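Local coordinates for discoidin-2 (Dictyostelium discoideum, PDB 2VM9), which binds galactose and N-acetylgalactosamine as a trimeric, calcium-containing lectin, and may take part in spore formation and spore coat assembly, at residues I76-R81 with T89-R94; I203-V208 with M217-K222; S223-I226 with F231-T234. One frame throughout, in Å; residues are numbered along the deposited sequence. Where two conformers were deposited one is given.

Contact 1 lies in the N-terminal beta-sandwich. Contacts 2 and 3 lie in the lectin-like region, on the other side of the chain's centre, and the centres of contacts 1 and 2 are about 59 Å apart. Contacts 1 and 2 are buried and join facing sheets. Their side chains are mostly apolar, with a tyrosine at the middle of the first and a tryptophan at the middle of the second. Contact 3 is only partly buried. It pairs neighbouring strands of one sheet and relies on hydrogen bonds. Contacts 2 and 3 share strand 216-224 and touch, for instance where Ile203 packs on Leu233.

Contact 1 (I76-R81 with T89-R94); sequences ISTQGR and TSYKLR. With PO4 (phosphate ion), chain G.
Tyr91 reaches across the sandwich and meets Ile76 and Thr78, which come from the opposite direction. Its CG lies between the backbone N and the carbonyl carbon (chi1 61°), and the ring points at strand 70-79. The phenol end does much of the touching. Tyr91 OH is 3.4 Å from Ile76 CG2. Thr78 comes up to the ring obliquely, with its CG2 3.7 Å from Tyr91 CE2. Ile76 turns its other branch to Leu93. CG1 is anti to the backbone N (chi1 -178°), and this carries Ile76 CD1 to 3.8 Å from Leu93 CD2. These two side chains slide past each other in opposite directions.

A water joins the polar ends. It donates to Thr78 OG1 at 2.8 Å and is hydrogen-bonded to Tyr91 OH at 2.7 Å. The main polar partner of Thr78 OG1 is Asn114 OD1, to which its own proton can go.

Arg81 holds a phosphate ion, probably from the crystallisation liquor, at the edge of its guanidinium. Arg81 NH2 and NH1 both donate to phosphate O2, at 2.8 and 2.9 Å. His28 also bonds the phosphate, and Asp83 forms a salt bridge with Arg81 NE. Arg81 and Asp83 belong to a predicted Arg-Gly-Asp cell attachment motif.

The two strands belong to facing sheets, and side chains rather than backbone bonds join them here. Methyl groups packed on the Tyr91 ring and hydroxyl and on Leu93 carry most of the contact. The bridging water lets two buried hydroxyls meet indirectly within an apolar interior.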
loop_
_atom_site.group_PDB
_atom_site.type_symbol
_atom_site.label_atom_id
_atom_site.label_comp_id
_atom_site.label_asym_id
_atom_site.label_seq_id
_atom_site.Cartn_x
_atom_site.Cartn_y
_atom_site.Cartn_z
ATOM N N ILE A 76 18.097 -13.823 -2.597
ATOM C CA ILE A 76 17.448 -14.546 -3.695
ATOM C C ILE A 76 17.991 -15.971 -3.675
ATOM O O ILE A 76 19.183 -16.185 -3.388
ATOM C CB ILE A 76 17.748 -13.873 -5.058
ATOM C CG1 ILE A 76 17.035 -14.605 -6.209
ATOM C CG2 ILE A 76 19.288 -13.788 -5.320
ATOM C CD1 ILE A 76 17.182 -13.870 -7.522
ATOM N N SER A 77 17.137 -16.944 -3.992
ATOM C CA SER A 77 17.576 -18.314 -4.144
ATOM C C SER A 77 17.169 -18.778 -5.535
ATOM O O SER A 77 16.054 -18.494 -5.957
ATOM C CB SER A 77 16.899 -19.217 -3.135
ATOM O OG SER A 77 17.438 -18.944 -1.849
ATOM N N THR A 78 18.063 -19.472 -6.224
ATOM C CA THR A 78 17.730 -20.085 -7.522
ATOM C C THR A 78 18.045 -21.577 -7.506
ATOM O O THR A 78 18.870 -22.065 -6.729
ATOM C CB THR A 78 18.452 -19.408 -8.730
ATOM O OG1 THR A 78 19.857 -19.686 -8.675
ATOM C CG2 THR A 78 18.216 -17.870 -8.719
ATOM N N GLN A 79 17.395 -22.278 -8.423
ATOM C CA GLN A 79 17.467 -23.702 -8.522
ATOM C C GLN A 79 17.276 -24.005 -10.005
ATOM O O GLN A 79 16.697 -23.213 -10.767
ATOM C CB GLN A 79 16.327 -24.237 -7.663
ATOM C CG GLN A 79 16.258 -25.673 -7.402
ATOM C CD GLN A 79 15.086 -25.948 -6.460
ATOM O OE1 GLN A 79 14.036 -25.297 -6.564
ATOM N NE2 GLN A 79 15.250 -26.902 -5.552
ATOM N N GLY A 80 17.763 -25.155 -10.431
ATOM C CA GLY A 80 17.498 -25.570 -11.788
ATOM C C GLY A 80 16.099 -26.179 -11.929
ATOM O O GLY A 80 15.211 -26.047 -11.055
ATOM N N ARG A 81 15.920 -26.825 -13.061
ATOM C CA ARG A 81 14.643 -27.454 -13.407
ATOM C C ARG A 81 14.515 -28.819 -12.756
ATOM O O ARG A 81 15.446 -29.638 -12.830
ATOM C CB ARG A 81 14.540 -27.580 -14.937
ATOM C CG ARG A 81 13.310 -28.325 -15.401
ATOM C CD ARG A 81 13.092 -28.189 -16.919
ATOM N NE ARG A 81 11.964 -29.030 -17.286
ATOM C CZ ARG A 81 11.471 -29.161 -18.507
ATOM N NH1 ARG A 81 12.002 -28.471 -19.522
ATOM N NH2 ARG A 81 10.427 -29.979 -18.703
ATOM N N THR A 89 23.233 -21.169 -15.107
ATOM C CA THR A 89 24.535 -21.276 -14.459
ATOM C C THR A 89 25.072 -19.919 -13.979
ATOM O O THR A 89 25.966 -19.867 -13.126
ATOM C CB THR A 89 25.567 -21.929 -15.405
ATOM O OG1 THR A 89 25.535 -21.220 -16.658
ATOM C CG2 THR A 89 25.257 -23.409 -15.627
ATOM N N SER A 90 24.567 -18.813 -14.535
ATOM C CA SER A 90 24.926 -17.486 -14.032
ATOM C C SER A 90 23.857 -16.501 -14.447
ATOM O O SER A 90 23.176 -16.717 -15.454
ATOM C CB SER A 90 26.308 -17.019 -14.544
ATOM O OG SER A 90 26.302 -16.595 -15.914
ATOM N N TYR A 91 23.727 -15.431 -13.676
ATOM C CA TYR A 91 22.759 -14.397 -14.031
ATOM C C TYR A 91 23.165 -13.035 -13.471
ATOM O O TYR A 91 24.050 -12.928 -12.600
ATOM C CB TYR A 91 21.356 -14.791 -13.517
ATOM C CG TYR A 91 21.264 -14.950 -12.002
ATOM C CD1 TYR A 91 21.000 -13.842 -11.179
ATOM C CD2 TYR A 91 21.397 -16.206 -11.397
ATOM C CE1 TYR A 91 20.915 -13.982 -9.782
ATOM C CE2 TYR A 91 21.292 -16.353 -9.994
ATOM C CZ TYR A 91 21.056 -15.235 -9.214
ATOM O OH TYR A 91 20.931 -15.371 -7.857
ATOM N N LYS A 92 22.512 -12.008 -14.003
ATOM C CA LYS A 92 22.574 -10.643 -13.480
ATOM C C LYS A 92 21.215 -10.288 -12.875
ATOM O O LYS A 92 20.194 -10.955 -13.135
ATOM C CB LYS A 92 22.894 -9.646 -14.604
ATOM C CG LYS A 92 24.328 -9.776 -15.179
ATOM C CD LYS A 92 24.510 -8.829 -16.368
ATOM C CE LYS A 92 25.892 -9.049 -16.972
ATOM N NZ LYS A 92 26.251 -7.972 -17.956
ATOM N N LEU A 93 21.213 -9.244 -12.056
ATOM C CA LEU A 93 19.978 -8.754 -11.446
ATOM C C LEU A 93 19.852 -7.278 -11.751
ATOM O O LEU A 93 20.852 -6.547 -11.771
ATOM C CB LEU A 93 19.980 -8.952 -9.926
ATOM C CG LEU A 93 19.862 -10.365 -9.371
ATOM C CD1 LEU A 93 20.159 -10.304 -7.848
ATOM C CD2 LEU A 93 18.454 -10.986 -9.683
ATOM N N ARG A 94 18.614 -6.866 -12.002
ATOM C CA ARG A 94 18.270 -5.465 -12.187
ATOM C C ARG A 94 17.133 -5.156 -11.232
ATOM O O ARG A 94 16.352 -6.045 -10.860
ATOM C CB ARG A 94 17.784 -5.215 -13.619
ATOM C CG ARG A 94 18.632 -5.843 -14.702
ATOM C CD ARG A 94 18.228 -5.297 -16.064
ATOM N NE ARG A 94 18.625 -3.897 -16.206
ATOM C CZ ARG A 94 17.821 -2.902 -16.568
ATOM N NH1 ARG A 94 16.530 -3.113 -16.864
ATOM N NH2 ARG A 94 18.329 -1.689 -16.660
HETATM P P PO4 G . 9.631 -30.593 -22.171
HETATM O O1 PO4 G . 10.791 -31.014 -23.058
HETATM O O2 PO4 G . 9.977 -29.435 -21.416
HETATM O O3 PO4 G . 9.315 -31.762 -21.262
HETATM O O4 PO4 G . 8.413 -30.394 -23.041
HETATM O O HOH W 1 21.264 -17.963 -7.025
#

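Contact 2 (I203-V208 with M217-K222)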
loop_
_atom_site.group_PDB
_atom_site.type_symbol
_atom_site.label_atom_id
_atom_site.label_comp_id
_atom_site.label_asym_id
_atom_site.label_seq_id
_atom_site.Cartn_x
_atom_site.Cartn_y
_atom_site.Cartn_z
ATOM N N ILE A 203 -2.292 14.930 19.736
ATOM C CA ILE A 203 -2.885 16.274 19.747
ATOM C C ILE A 203 -1.815 17.366 19.867
ATOM O O ILE A 203 -0.713 17.110 20.346
ATOM C CB ILE A 203 -3.966 16.433 20.899
ATOM C CG1 ILE A 203 -3.345 16.335 22.306
ATOM C CG2 ILE A 203 -5.107 15.400 20.728
ATOM C CD1 ILE A 203 -4.338 16.557 23.500
ATOM N N GLY A 204 -2.154 18.568 19.421
ATOM C CA GLY A 204 -1.230 19.688 19.504
ATOM C C GLY A 204 -2.015 20.970 19.607
ATOM O O GLY A 204 -2.981 21.176 18.870
ATOM N N CYS A 205 -1.578 21.861 20.486
ATOM C CA CYS A 205 -2.356 23.085 20.728
ATOM C C CYS A 205 -2.105 24.114 19.605
ATOM O O CYS A 205 -0.957 24.310 19.166
ATOM C CB CYS A 205 -2.005 23.661 22.082
ATOM S SG CYS A 205 -3.044 25.102 22.530
ATOM N N LYS A 206 -3.187 24.742 19.139
ATOM C CA LYS A 206 -3.078 25.838 18.170
ATOM C C LYS A 206 -3.780 27.123 18.581
ATOM O O LYS A 206 -3.868 28.072 17.797
ATOM C CB LYS A 206 -3.515 25.396 16.766
ATOM C CG LYS A 206 -4.987 25.020 16.653
ATOM C CD LYS A 206 -5.318 24.739 15.173
ATOM C CE LYS A 206 -6.774 24.425 15.006
ATOM N NZ LYS A 206 -7.168 23.931 13.608
ATOM N N LYS A 207 -4.272 27.167 19.813
ATOM C CA LYS A 207 -4.846 28.409 20.327
ATOM C C LYS A 207 -4.843 28.383 21.830
ATOM O O LYS A 207 -5.324 27.412 22.428
ATOM C CB LYS A 207 -6.294 28.618 19.841
ATOM C CG LYS A 207 -6.938 29.857 20.506
ATOM C CD LYS A 207 -8.437 29.867 20.207
ATOM C CE LYS A 207 -9.075 31.101 20.744
ATOM N NZ LYS A 207 -10.561 31.099 20.486
ATOM N N VAL A 208 -4.298 29.448 22.422
ATOM C CA VAL A 208 -4.409 29.672 23.858
ATOM C C VAL A 208 -5.068 31.021 24.087
ATOM O O VAL A 208 -4.617 32.026 23.551
ATOM C CB VAL A 208 -3.034 29.653 24.533
ATOM C CG1 VAL A 208 -3.162 30.204 25.990
ATOM C CG2 VAL A 208 -2.443 28.250 24.497
ATOM N N MET A 217 1.076 30.051 34.157
ATOM C CA MET A 217 0.170 29.510 33.117
ATOM C C MET A 217 0.050 28.016 33.333
ATOM O O MET A 217 1.061 27.330 33.479
ATOM C CB MET A 217 0.740 29.761 31.723
ATOM C CG MET A 217 -0.149 29.225 30.570
ATOM S SD MET A 217 -1.797 29.939 30.633
ATOM C CE MET A 217 -1.503 31.545 29.847
ATOM N N ARG A 218 -1.187 27.510 33.311
ATOM C CA ARG A 218 -1.450 26.080 33.510
ATOM C C ARG A 218 -2.568 25.688 32.546
ATOM O O ARG A 218 -3.713 26.142 32.675
ATOM C CB ARG A 218 -1.900 25.785 34.954
ATOM C CG ARG A 218 -0.922 26.226 36.069
ATOM C CD ARG A 218 -1.517 25.893 37.427
ATOM N NE ARG A 218 -0.657 26.376 38.499
ATOM C CZ ARG A 218 -0.852 27.516 39.148
ATOM N NH1 ARG A 218 -1.882 28.299 38.850
ATOM N NH2 ARG A 218 -0.037 27.830 40.158
ATOM N N TRP A 219 -2.222 24.909 31.537
ATOM C CA TRP A 219 -3.246 24.317 30.700
ATOM C C TRP A 219 -2.761 22.959 30.206
ATOM O O TRP A 219 -1.564 22.726 30.061
ATOM C CB TRP A 219 -3.674 25.234 29.551
ATOM C CG TRP A 219 -2.597 25.658 28.587
ATOM C CD1 TRP A 219 -1.967 26.885 28.525
ATOM C CD2 TRP A 219 -2.075 24.893 27.507
ATOM N NE1 TRP A 219 -1.056 26.907 27.492
ATOM C CE2 TRP A 219 -1.110 25.698 26.844
ATOM C CE3 TRP A 219 -2.345 23.602 27.018
ATOM C CZ2 TRP A 219 -0.383 25.246 25.731
ATOM C CZ3 TRP A 219 -1.616 23.142 25.888
ATOM C CH2 TRP A 219 -0.654 23.969 25.268
ATOM N N GLU A 220 -3.695 22.065 29.951
ATOM C CA GLU A 220 -3.308 20.760 29.409
ATOM C C GLU A 220 -4.498 20.219 28.599
ATOM O O GLU A 220 -5.654 20.521 28.911
ATOM C CB GLU A 220 -2.912 19.791 30.533
ATOM C CG GLU A 220 -2.502 18.387 30.060
ATOM C CD GLU A 220 -1.891 17.511 31.144
ATOM O OE1 GLU A 220 -1.964 17.871 32.347
ATOM O OE2 GLU A 220 -1.301 16.459 30.767
ATOM N N GLY A 221 -4.194 19.412 27.593
ATOM C CA GLY A 221 -5.214 18.632 26.894
ATOM C C GLY A 221 -4.758 17.185 26.925
ATOM O O GLY A 221 -3.538 16.901 26.876
ATOM N N LYS A 222 -5.735 16.275 27.017
ATOM C CA LYS A 222 -5.488 14.839 26.936
ATOM C C LYS A 222 -6.576 14.242 26.040
ATOM O O LYS A 222 -7.758 14.608 26.155
ATOM C CB LYS A 222 -5.615 14.176 28.312
ATOM C CG LYS A 222 -4.482 14.439 29.263
ATOM C CD LYS A 222 -4.704 13.696 30.587
ATOM C CE LYS A 222 -3.628 14.125 31.590
ATOM N NZ LYS A 222 -3.831 13.466 32.917
#
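Cys205 and Trp219 make the sulfur-aromatic part of this contact. With SG anti to the backbone N (chi1 -175°), the sulfur is carried out over one face of the indole. Cys205 SG is 4.2 Å from the centroid of the six-membered ring of Trp219. Cys205 CB also packs on the ring, 3.5 Å from Trp219 CH2.

The rest is van der Waals packing. Val208 crosses Trp219 at about a right angle. Its CG2 lies on the same side of the indole as Cys205 SG, offset toward the rim, and 3.6 Å from Trp219 NE1. Val208 CG1 lies 4.4 Å from Met217 CE. Ile203 sets a methyl on backbone, with its CD1 3.5 Å from Gly221 O. Gly221 has no side chain to stand in the way.

Residues 217-220 pair with a strand of the second subunit, and Val208 packs on Trp219 of the third. Arg218, a carbohydrate-binding residue, packs on Asp209 of the second subunit and forms a salt bridge with Asp213 of its own chain.

Strands 200-211 and 216-224 face each other from two antiparallel sheets. The antiparallel beta-sandwich is typical of H-type lectin domains; in this trimer its sheets also run on between subunits.

Contact 3 (S223-I226 with F231-T234); sequences SENI and FDLT
Thr234 OG1 donates to Glu224 OE1 at 2.6 Å, the shortest polar bond between residues 223-226 and 231-234. The hydroxyl meets the oxygen from above the carboxylate plane. Glu224 CG is anti to the carbonyl carbon (chi1 -49°), and the extended chain beyond it leads the acid to the threonine.

A second side-chain bond lies nearer the turn. Asn225 ND2 donates to Asp232 OD2 at 2.9 Å, and the bond is fairly straight, with an angle of 164° at the hydrogen. It uses the anti lone pair of OD2 and runs close to the amide plane. The amide and carboxylate planes stand 90° apart. The other oxygen, Asp232 OD1, is bonded to His188. Glu224 has the Thr234 hydroxyl, and Asp232 has both Asn225 and His188. This probably offsets the like charge of the two acids, whose nearest oxygens, Glu224 OE1 and Asp232 OD2, are 5.9 Å apart.

The backbones of Glu224 and Asp232 form an antiparallel hydrogen-bonded pair. Glu224 N donates to Asp232 O at 2.8 Å, and Asp232 N returns a bond of 2.8 Å to Glu224 O. Ser223 and Leu233 form the adjoining non-hydrogen-bonded pair, with side chains on the other face of the sheet. Phe231 provides the packing. Ser223 CB comes obliquely to the Phe231 ring, 3.7 Å from its CD1. Ile226 CG1 lies 3.8 Å from Phe231 CB. The hydroxyl of Ser223 turns to the carbonyl of Val201.

The contact closes the hairpin of strands 216-224 and 230-237. Strand 183-190 flanks the second strand of the hairpin in the same sheet. Strand 200-211 of the facing sheet packs on Phe231 and Leu233, and the ring of Tyr250 on strand 243-254 meets Phe231 edge-to-face.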
loop_
_atom_site.group_PDB
_atom_site.type_symbol
_atom_site.label_atom_id
_atom_site.label_comp_id
_atom_site.label_asym_id
_atom_site.label_seq_id
_atom_site.Cartn_x
_atom_site.Cartn_y
_atom_site.Cartn_z
ATOM N N SER A 223 -6.172 13.327 25.166
ATOM C CA SER A 223 -7.140 12.490 24.458
ATOM C C SER A 223 -7.367 11.231 25.307
ATOM O O SER A 223 -6.407 10.591 25.756
ATOM C CB SER A 223 -6.632 12.142 23.065
ATOM O OG SER A 223 -5.408 11.441 23.154
ATOM N N GLU A 224 -8.636 10.899 25.548
ATOM C CA GLU A 224 -8.970 9.786 26.448
ATOM C C GLU A 224 -10.181 9.070 25.874
ATOM O O GLU A 224 -10.841 9.599 24.975
ATOM C CB GLU A 224 -9.384 10.301 27.839
ATOM C CG GLU A 224 -8.482 11.289 28.464
ATOM C CD GLU A 224 -8.884 11.558 29.905
ATOM O OE1 GLU A 224 -9.986 12.087 30.148
ATOM O OE2 GLU A 224 -8.084 11.194 30.783
ATOM N N ASN A 225 -10.503 7.906 26.452
ATOM C CA ASN A 225 -11.707 7.167 26.059
ATOM C C ASN A 225 -11.806 7.011 24.541
ATOM O O ASN A 225 -12.857 7.235 23.942
ATOM C CB ASN A 225 -12.955 7.855 26.620
ATOM C CG ASN A 225 -12.900 7.995 28.133
ATOM O OD1 ASN A 225 -12.441 7.086 28.830
ATOM N ND2 ASN A 225 -13.340 9.134 28.643
ATOM N N ILE A 226 -10.681 6.639 23.928
ATOM C CA ILE A 226 -10.603 6.498 22.479
ATOM C C ILE A 226 -11.327 5.206 22.106
ATOM O O ILE A 226 -11.098 4.173 22.708
ATOM C CB ILE A 226 -9.154 6.448 21.979
ATOM C CG1 ILE A 226 -8.383 7.707 22.422
ATOM C CG2 ILE A 226 -9.127 6.297 20.452
ATOM C CD1 ILE A 226 -6.834 7.569 22.397
ATOM N N PHE A 231 -13.313 10.010 20.397
ATOM C CA PHE A 231 -12.558 10.072 21.642
ATOM C C PHE A 231 -13.004 11.294 22.420
ATOM O O PHE A 231 -13.790 12.102 21.922
ATOM C CB PHE A 231 -11.049 10.128 21.341
ATOM C CG PHE A 231 -10.585 11.447 20.742
ATOM C CD1 PHE A 231 -9.978 12.408 21.544
ATOM C CD2 PHE A 231 -10.764 11.719 19.379
ATOM C CE1 PHE A 231 -9.542 13.608 21.005
ATOM C CE2 PHE A 231 -10.338 12.941 18.831
ATOM C CZ PHE A 231 -9.730 13.888 19.655
ATOM N N ASP A 232 -12.508 11.425 23.642
ATOM C CA ASP A 232 -12.789 12.630 24.425
ATOM C C ASP A 232 -11.522 13.467 24.524
ATOM O O ASP A 232 -10.464 12.945 24.888
ATOM C CB ASP A 232 -13.206 12.251 25.866
ATOM C CG ASP A 232 -14.587 11.641 25.949
ATOM O OD1 ASP A 232 -15.462 11.990 25.144
ATOM O OD2 ASP A 232 -14.794 10.850 26.883
ATOM N N LEU A 233 -11.641 14.748 24.207
ATOM C CA LEU A 233 -10.552 15.698 24.494
ATOM C C LEU A 233 -10.886 16.288 25.856
ATOM O O LEU A 233 -11.888 17.004 26.000
ATOM C CB LEU A 233 -10.505 16.789 23.442
ATOM C CG LEU A 233 -9.179 17.586 23.317
ATOM C CD1 LEU A 233 -8.583 17.938 24.665
ATOM C CD2 LEU A 233 -8.157 16.853 22.491
ATOM N N THR A 234 -10.088 15.934 26.858
ATOM C CA THR A 234 -10.288 16.477 28.174
ATOM C C THR A 234 -9.385 17.714 28.271
ATOM O O THR A 234 -8.167 17.591 28.108
ATOM C CB THR A 234 -9.944 15.443 29.253
ATOM O OG1 THR A 234 -10.808 14.295 29.102
ATOM C CG2 THR A 234 -10.139 16.064 30.642
#